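Local coordinates for protein ornithine carbamoyltransferase, mitochondrial (Coccidioides immitis, PDB 3SDS) that catalyses the transfer of a carbamoyl group from carbamoyl phosphate to L-ornithine, giving L-citrulline and phosphate in arginine biosynthesis, at residues Leu308-His311 with Ser316-Val319; Ala192-Ala197 with Lys284-Thr289; Ser45-Thr50 with Glu58-Ala63. One frame throughout, in Å; residues are numbered along the deposited sequence.

Along the chain the contacts come in series: contact 3 (45-50 with 58-63) closes first, then contact 2 (192-197 with 284-289), then contact 1 (308-311 with 316-319). Contacts 1 and 2 share the Asp/Orn-binding domain, built on a five-stranded parallel sheet; their centres lie about 12 Å apart, and they touch where Ser-316 N meets Val-288 O at 3.2 Å, a probable hydrogen bond. Contact 3 falls in the carbamoyl-phosphate-binding domain, its centre about 32 Å from that of contact 1 and about 37 Å from that of contact 2. Helix 327-347 touches Leu-308 of contact 1 and packs on Tyr-47 and Leu-60 of contact 3, and so joins the two domains.

Contact 1 (Leu308-His311 with Ser316-Val319); sequences LPRH and SDEV
Arg-310 and Asp-317 form a salt bridge in which both terminal guanidinium nitrogens converge on a single carboxylate oxygen. NH1 of Arg-310 lies 2.9 Å from OD1 of Asp-317, and NH2 of Arg-310 lies 2.8 Å from the same OD1. One oxygen shared by two nearly parallel N-H groups lies off the line of each, and both bonds are bent, with N-H...O angles of 141° and 144°. OD1 stays close to the guanidinium plane at its edge; NH1 meets it nearly end-on to its C-O bond, whereas NH2 comes from the anti side, somewhat out of the carboxylate plane. Arg-310 has CG anti to its own nitrogen (chi1 173°) and bends at chi2, which carries the guanidinium to the start of helix 317-320. NH2 also donates to the carbonyl of Val-315, and Phe-320 makes a cation-pi contact with the same arginine, which would limit its rotation.

Arg-310 directly follows the His-Cys-Leu-Pro signature of ornithine carbamoyltransferases, His-306 to Pro-309, in which Cys-307 is by similarity the proton acceptor. Leu-308, which by similarity binds carbamoyl phosphate, comes just after 303-306, an outermost strand of the five-stranded sheet. Pro-309 is preceded by a cis peptide, and Leu-308 packs on Val-117 of a neighbouring subunit.

Within 316-319, Ser-316 caps the helix: its OG accepts from Val-319 N at 3.2 Å in a fairly straight bond. Asp-317 is the first residue of that helix, so its carboxylate would probably be favoured by the helix end as well as by Arg-310.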
# COMPACT_ATOMS: atom_id res chain seq x y z
N LEU A 308 -23.78 -6.09 2.56
CA LEU A 308 -22.94 -5.36 3.54
C LEU A 308 -22.31 -4.05 3.01
O LEU A 308 -22.08 -3.93 1.80
CB LEU A 308 -21.85 -6.26 4.13
CG LEU A 308 -22.29 -7.58 4.76
CD1 LEU A 308 -21.11 -8.21 5.43
CD2 LEU A 308 -23.43 -7.37 5.76
N PRO A 309 -22.07 -3.06 3.90
CA PRO A 309 -22.42 -3.05 5.33
C PRO A 309 -23.92 -2.96 5.52
O PRO A 309 -24.63 -2.47 4.63
CB PRO A 309 -21.76 -1.78 5.84
CG PRO A 309 -21.81 -0.85 4.65
CD PRO A 309 -21.60 -1.74 3.44
N ARG A 310 -24.38 -3.43 6.67
CA ARG A 310 -25.78 -3.43 7.04
C ARG A 310 -26.05 -2.31 8.04
O ARG A 310 -25.26 -2.12 8.96
CB ARG A 310 -26.13 -4.79 7.66
CG ARG A 310 -27.53 -4.90 8.25
CD ARG A 310 -27.52 -4.73 9.76
NE ARG A 310 -28.81 -5.03 10.35
CZ ARG A 310 -29.02 -5.26 11.65
NH1 ARG A 310 -28.00 -5.24 12.50
NH2 ARG A 310 -30.24 -5.52 12.10
N HIS A 311 -27.14 -1.56 7.85
CA HIS A 311 -27.66 -0.67 8.88
C HIS A 311 -28.98 -1.23 9.41
O HIS A 311 -29.56 -2.10 8.75
CB HIS A 311 -27.81 0.77 8.37
CG HIS A 311 -26.52 1.39 7.97
ND1 HIS A 311 -26.16 1.59 6.66
CD2 HIS A 311 -25.47 1.83 8.71
CE1 HIS A 311 -24.96 2.13 6.60
NE2 HIS A 311 -24.52 2.29 7.84
N SER A 316 -34.17 -6.66 10.50
CA SER A 316 -34.19 -6.85 11.96
C SER A 316 -33.01 -7.69 12.45
O SER A 316 -32.50 -8.54 11.71
CB SER A 316 -35.52 -7.46 12.43
OG SER A 316 -35.52 -8.88 12.32
N ASP A 317 -32.58 -7.43 13.68
CA ASP A 317 -31.49 -8.18 14.32
C ASP A 317 -31.79 -9.67 14.39
O ASP A 317 -30.91 -10.50 14.13
CB ASP A 317 -31.22 -7.64 15.73
CG ASP A 317 -30.04 -6.69 15.79
OD1 ASP A 317 -29.54 -6.26 14.73
OD2 ASP A 317 -29.60 -6.38 16.90
N GLU A 318 -33.03 -9.99 14.73
CA GLU A 318 -33.52 -11.36 14.80
C GLU A 318 -33.27 -12.10 13.48
O GLU A 318 -32.78 -13.23 13.50
CB GLU A 318 -34.99 -11.36 15.17
CG GLU A 318 -35.64 -12.73 15.18
CD GLU A 318 -37.06 -12.69 14.65
OE1 GLU A 318 -37.30 -11.96 13.64
OE2 GLU A 318 -37.92 -13.38 15.24
N VAL A 319 -33.59 -11.45 12.35
CA VAL A 319 -33.38 -12.06 11.02
C VAL A 319 -31.91 -12.15 10.67
O VAL A 319 -31.43 -13.22 10.27
CB VAL A 319 -34.13 -11.30 9.89
CG1 VAL A 319 -33.73 -11.83 8.52
CG2 VAL A 319 -35.64 -11.43 10.07

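Contact 2 (Ala192-Ala197 with Lys284-Thr289); sequences AWVGDA and KDFKVT
Val-194 meets Phe-286 through one methyl branch. Its CG1 lies 3.8 Å from CD1 of the Phe-286 ring and 3.5 Å from the Phe-286 carbonyl O, so the same methyl touches both ring and backbone. CG1 stands anti to the nitrogen of Val-194 (chi1 -179°), which directs it to the 284-289 loop. The ring also reaches Gly-195, with CD1 of Phe-286 3.9 Å from Gly-195 N; the approach to the ring is oblique. Val-288 adds a looser touch, CG2 to CB of Val-194 at 4.4 Å.

The next shell sets the backbones. Gly-195 adopts phi 142° and psi -149°, a conformation in keeping with glycine, and lies about 7 Å from the side chain of Asp-265, which by similarity binds L-ornithine. Strand 190-194 is central in the five-stranded parallel sheet of this Rossmann-like domain, bonded through Val-194 to Val-263 and through Trp-193 to Ala-216 and Ala-218. Just beyond, the indole NE1 of Trp-193 donates to Asp-196 O at 2.9 Å, from above the carbonyl plane, tying the segment after Val-194 back to the strand. Pro-220 packs on Phe-286, and Thr-264 touches Val-288.

All four touching residues are buried. Between these two segments the contact is van der Waals packing without a hydrogen bond, and its stability would rest on fit of shape and exclusion of water.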
# COMPACT_ATOMS: atom_id res chain seq x y z
N ALA A 192 -36.69 -12.80 -3.89
CA ALA A 192 -37.46 -11.62 -3.61
C ALA A 192 -36.55 -10.51 -3.12
O ALA A 192 -35.86 -10.65 -2.10
CB ALA A 192 -38.54 -11.91 -2.59
N TRP A 193 -36.56 -9.41 -3.86
CA TRP A 193 -35.85 -8.20 -3.48
C TRP A 193 -36.82 -7.20 -2.85
O TRP A 193 -37.83 -6.83 -3.47
CB TRP A 193 -35.17 -7.58 -4.70
CG TRP A 193 -34.41 -6.33 -4.38
CD1 TRP A 193 -34.93 -5.09 -4.05
CD2 TRP A 193 -32.98 -6.20 -4.31
NE1 TRP A 193 -33.91 -4.21 -3.79
CE2 TRP A 193 -32.70 -4.86 -3.94
CE3 TRP A 193 -31.92 -7.09 -4.53
CZ2 TRP A 193 -31.39 -4.38 -3.80
CZ3 TRP A 193 -30.62 -6.62 -4.37
CH2 TRP A 193 -30.36 -5.27 -4.01
N VAL A 194 -36.52 -6.76 -1.63
CA VAL A 194 -37.37 -5.77 -0.95
C VAL A 194 -36.53 -4.55 -0.55
O VAL A 194 -35.63 -4.66 0.27
CB VAL A 194 -38.10 -6.37 0.30
CG1 VAL A 194 -38.99 -5.33 0.98
CG2 VAL A 194 -38.92 -7.58 -0.09
N GLY A 195 -36.84 -3.39 -1.14
CA GLY A 195 -36.08 -2.16 -0.87
C GLY A 195 -35.87 -1.27 -2.09
O GLY A 195 -36.70 -1.24 -2.98
N ASP A 196 -34.76 -0.54 -2.12
CA ASP A 196 -34.46 0.34 -3.24
C ASP A 196 -33.88 -0.41 -4.45
O ASP A 196 -33.20 -1.43 -4.30
CB ASP A 196 -33.51 1.48 -2.81
CG ASP A 196 -33.32 2.55 -3.92
OD1 ASP A 196 -34.25 2.82 -4.74
OD2 ASP A 196 -32.21 3.14 -3.97
N ALA A 197 -34.16 0.10 -5.65
CA ALA A 197 -33.64 -0.45 -6.90
C ALA A 197 -32.27 0.14 -7.18
O ALA A 197 -32.16 1.33 -7.49
CB ALA A 197 -34.59 -0.12 -8.05
N LYS A 284 -41.40 2.97 4.87
CA LYS A 284 -42.07 2.59 6.14
C LYS A 284 -42.23 1.08 6.35
O LYS A 284 -41.74 0.54 7.34
CB LYS A 284 -43.45 3.26 6.27
N ASP A 285 -42.91 0.42 5.41
CA ASP A 285 -43.21 -1.00 5.58
C ASP A 285 -42.16 -1.92 4.94
O ASP A 285 -42.34 -3.15 4.91
CB ASP A 285 -44.62 -1.31 5.05
CG ASP A 285 -45.70 -0.42 5.68
OD1 ASP A 285 -45.56 -0.07 6.88
OD2 ASP A 285 -46.68 -0.07 4.97
N PHE A 286 -41.07 -1.33 4.45
CA PHE A 286 -40.05 -2.08 3.70
C PHE A 286 -39.00 -2.87 4.52
O PHE A 286 -38.21 -3.62 3.94
CB PHE A 286 -39.40 -1.18 2.63
CG PHE A 286 -40.27 -0.95 1.41
CD1 PHE A 286 -40.10 -1.72 0.26
CD2 PHE A 286 -41.27 0.04 1.42
CE1 PHE A 286 -40.90 -1.51 -0.87
CE2 PHE A 286 -42.07 0.26 0.29
CZ PHE A 286 -41.89 -0.52 -0.85
N LYS A 287 -39.01 -2.73 5.85
CA LYS A 287 -38.09 -3.45 6.73
C LYS A 287 -38.33 -4.96 6.75
O LYS A 287 -39.40 -5.41 7.16
CB LYS A 287 -38.20 -2.91 8.16
CG LYS A 287 -37.13 -3.41 9.14
CD LYS A 287 -37.51 -3.10 10.58
CE LYS A 287 -36.31 -3.24 11.52
NZ LYS A 287 -36.72 -3.41 12.93
N VAL A 288 -37.32 -5.74 6.34
CA VAL A 288 -37.40 -7.21 6.36
C VAL A 288 -37.48 -7.76 7.79
O VAL A 288 -36.60 -7.51 8.61
CB VAL A 288 -36.23 -7.87 5.58
CG1 VAL A 288 -36.31 -9.38 5.65
CG2 VAL A 288 -36.24 -7.44 4.12
N THR A 289 -38.57 -8.49 8.09
CA THR A 289 -38.82 -9.05 9.43
C THR A 289 -39.39 -10.47 9.37
O THR A 289 -39.93 -10.89 8.35
CB THR A 289 -39.83 -8.20 10.28
OG1 THR A 289 -41.12 -8.16 9.65
CG2 THR A 289 -39.30 -6.78 10.51

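Contact 3 (Ser45-Thr50 with Glu58-Ala63); sequences SSYKKT and ERLTGA
Tyr-47 carries CG anti to its carbonyl carbon (chi1 -60°), and Arg-59 and Leu-60 share this torsion; with it the tyrosine ring and the leucine methyls meet between helix 34-51 and the following loop, while a bend of the Arg-59 chain at chi3 turns the guanidinium face to Tyr-47 OH. Leu-60 places CD1 over one face of the Tyr-47 ring, 4.0 Å from its centroid and 14° off the normal, a CH-pi contact. Its other methyl, CD2, reaches farther along the ring, 4.1 Å from CZ of Tyr-47.

The phenol oxygen contacts Arg-59 differently. OH of Tyr-47 sits 3.4 Å from CZ of Arg-59, with the ring and guanidinium planes nearly perpendicular (85°). The angle to NE is poor, so the oxygen lies over the guanidinium face in van der Waals contact and is not hydrogen-bonded to it. A third group, Glu-343 on helix 327-347, holds both polar ends: its carboxylate is hydrogen-bonded to Tyr-47 OH and forms a salt bridge with NH2 of Arg-59.

The contact belongs to the carbamoyl-phosphate-binding domain, away from the substrate-binding residues, where the chain leaves helix 34-51 and returns toward strand 68-73. A type II turn from Leu-60 to Ala-63 reverses the loop, closed by Ala-63 N to Leu-60 O at 3.2 Å, and Gly-62 takes the positive phi. Ile-339 of helix 327-347 touches both Tyr-47 and Leu-60, while the C-terminal Ala-353 carbonyl accepts from Arg-59 NH2.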
# COMPACT_ATOMS: atom_id res chain seq x y z
N SER A 45 -16.13 -21.84 -6.91
CA SER A 45 -16.45 -22.93 -6.01
C SER A 45 -15.29 -23.94 -5.85
O SER A 45 -14.95 -24.35 -4.71
CB SER A 45 -17.69 -23.65 -6.49
OG SER A 45 -17.99 -24.68 -5.60
N SER A 46 -14.72 -24.34 -6.99
CA SER A 46 -13.61 -25.28 -7.04
C SER A 46 -12.36 -24.75 -6.33
O SER A 46 -11.78 -25.44 -5.46
CB SER A 46 -13.29 -25.57 -8.50
OG SER A 46 -12.33 -26.60 -8.63
N TYR A 47 -11.94 -23.52 -6.69
CA TYR A 47 -10.73 -22.92 -6.11
C TYR A 47 -10.85 -22.77 -4.58
O TYR A 47 -9.87 -22.98 -3.84
CB TYR A 47 -10.40 -21.57 -6.77
CG TYR A 47 -10.13 -21.62 -8.28
CD1 TYR A 47 -9.54 -22.75 -8.88
CD2 TYR A 47 -10.44 -20.53 -9.10
CE1 TYR A 47 -9.29 -22.81 -10.27
CE2 TYR A 47 -10.19 -20.57 -10.49
CZ TYR A 47 -9.61 -21.70 -11.06
OH TYR A 47 -9.37 -21.75 -12.42
N LYS A 48 -12.07 -22.44 -4.14
CA LYS A 48 -12.43 -22.29 -2.72
C LYS A 48 -12.24 -23.59 -1.92
O LYS A 48 -11.65 -23.59 -0.84
CB LYS A 48 -13.89 -21.80 -2.60
CG LYS A 48 -14.52 -21.90 -1.21
CD LYS A 48 -15.81 -21.11 -1.08
CE LYS A 48 -16.33 -21.19 0.35
NZ LYS A 48 -17.77 -20.71 0.46
N LYS A 49 -12.71 -24.69 -2.48
CA LYS A 49 -12.60 -25.99 -1.83
C LYS A 49 -11.12 -26.45 -1.70
O LYS A 49 -10.72 -26.96 -0.65
CB LYS A 49 -13.47 -27.03 -2.55
CG LYS A 49 -14.09 -28.03 -1.63
CD LYS A 49 -14.24 -29.41 -2.26
CE LYS A 49 -14.14 -30.47 -1.14
NZ LYS A 49 -14.72 -31.80 -1.49
N THR A 50 -10.34 -26.25 -2.76
CA THR A 50 -8.91 -26.64 -2.76
C THR A 50 -8.10 -25.80 -1.77
O THR A 50 -7.39 -26.37 -0.94
CB THR A 50 -8.25 -26.48 -4.18
OG1 THR A 50 -9.01 -27.16 -5.19
CG2 THR A 50 -6.84 -27.01 -4.20
N GLU A 58 -2.84 -25.81 -9.66
CA GLU A 58 -1.77 -25.56 -10.66
C GLU A 58 -1.98 -24.31 -11.56
O GLU A 58 -1.06 -23.52 -11.76
CB GLU A 58 -1.54 -26.80 -11.54
CG GLU A 58 -1.04 -28.05 -10.81
CD GLU A 58 0.43 -27.98 -10.43
OE1 GLU A 58 1.18 -27.12 -10.97
OE2 GLU A 58 0.85 -28.79 -9.59
N ARG A 59 -3.19 -24.16 -12.11
CA ARG A 59 -3.54 -23.01 -12.94
C ARG A 59 -3.21 -21.65 -12.29
O ARG A 59 -2.92 -20.68 -13.00
CB ARG A 59 -5.04 -23.03 -13.30
CG ARG A 59 -5.46 -24.16 -14.24
CD ARG A 59 -6.97 -24.33 -14.35
NE ARG A 59 -7.58 -23.16 -14.97
CZ ARG A 59 -8.83 -23.13 -15.47
NH1 ARG A 59 -9.60 -24.22 -15.45
NH2 ARG A 59 -9.30 -21.99 -16.00
N LEU A 60 -3.25 -21.56 -10.96
CA LEU A 60 -3.10 -20.28 -10.27
C LEU A 60 -1.68 -19.94 -9.77
O LEU A 60 -1.38 -18.75 -9.50
CB LEU A 60 -4.13 -20.17 -9.14
CG LEU A 60 -5.63 -20.43 -9.44
CD1 LEU A 60 -6.44 -20.32 -8.15
CD2 LEU A 60 -6.24 -19.52 -10.49
N THR A 61 -0.79 -20.93 -9.66
CA THR A 61 0.48 -20.71 -8.95
C THR A 61 1.48 -19.83 -9.73
O THR A 61 1.92 -20.21 -10.80
CB THR A 61 1.15 -22.06 -8.54
OG1 THR A 61 0.16 -22.92 -8.00
CG2 THR A 61 2.24 -21.86 -7.47
N GLY A 62 1.84 -18.67 -9.18
CA GLY A 62 2.66 -17.72 -9.91
C GLY A 62 2.06 -17.24 -11.23
O GLY A 62 2.77 -16.71 -12.07
N ALA A 63 0.76 -17.40 -11.43
CA ALA A 63 0.13 -16.96 -12.67
C ALA A 63 0.31 -15.45 -12.94
O ALA A 63 0.34 -15.03 -14.09
CB ALA A 63 -1.33 -17.32 -12.68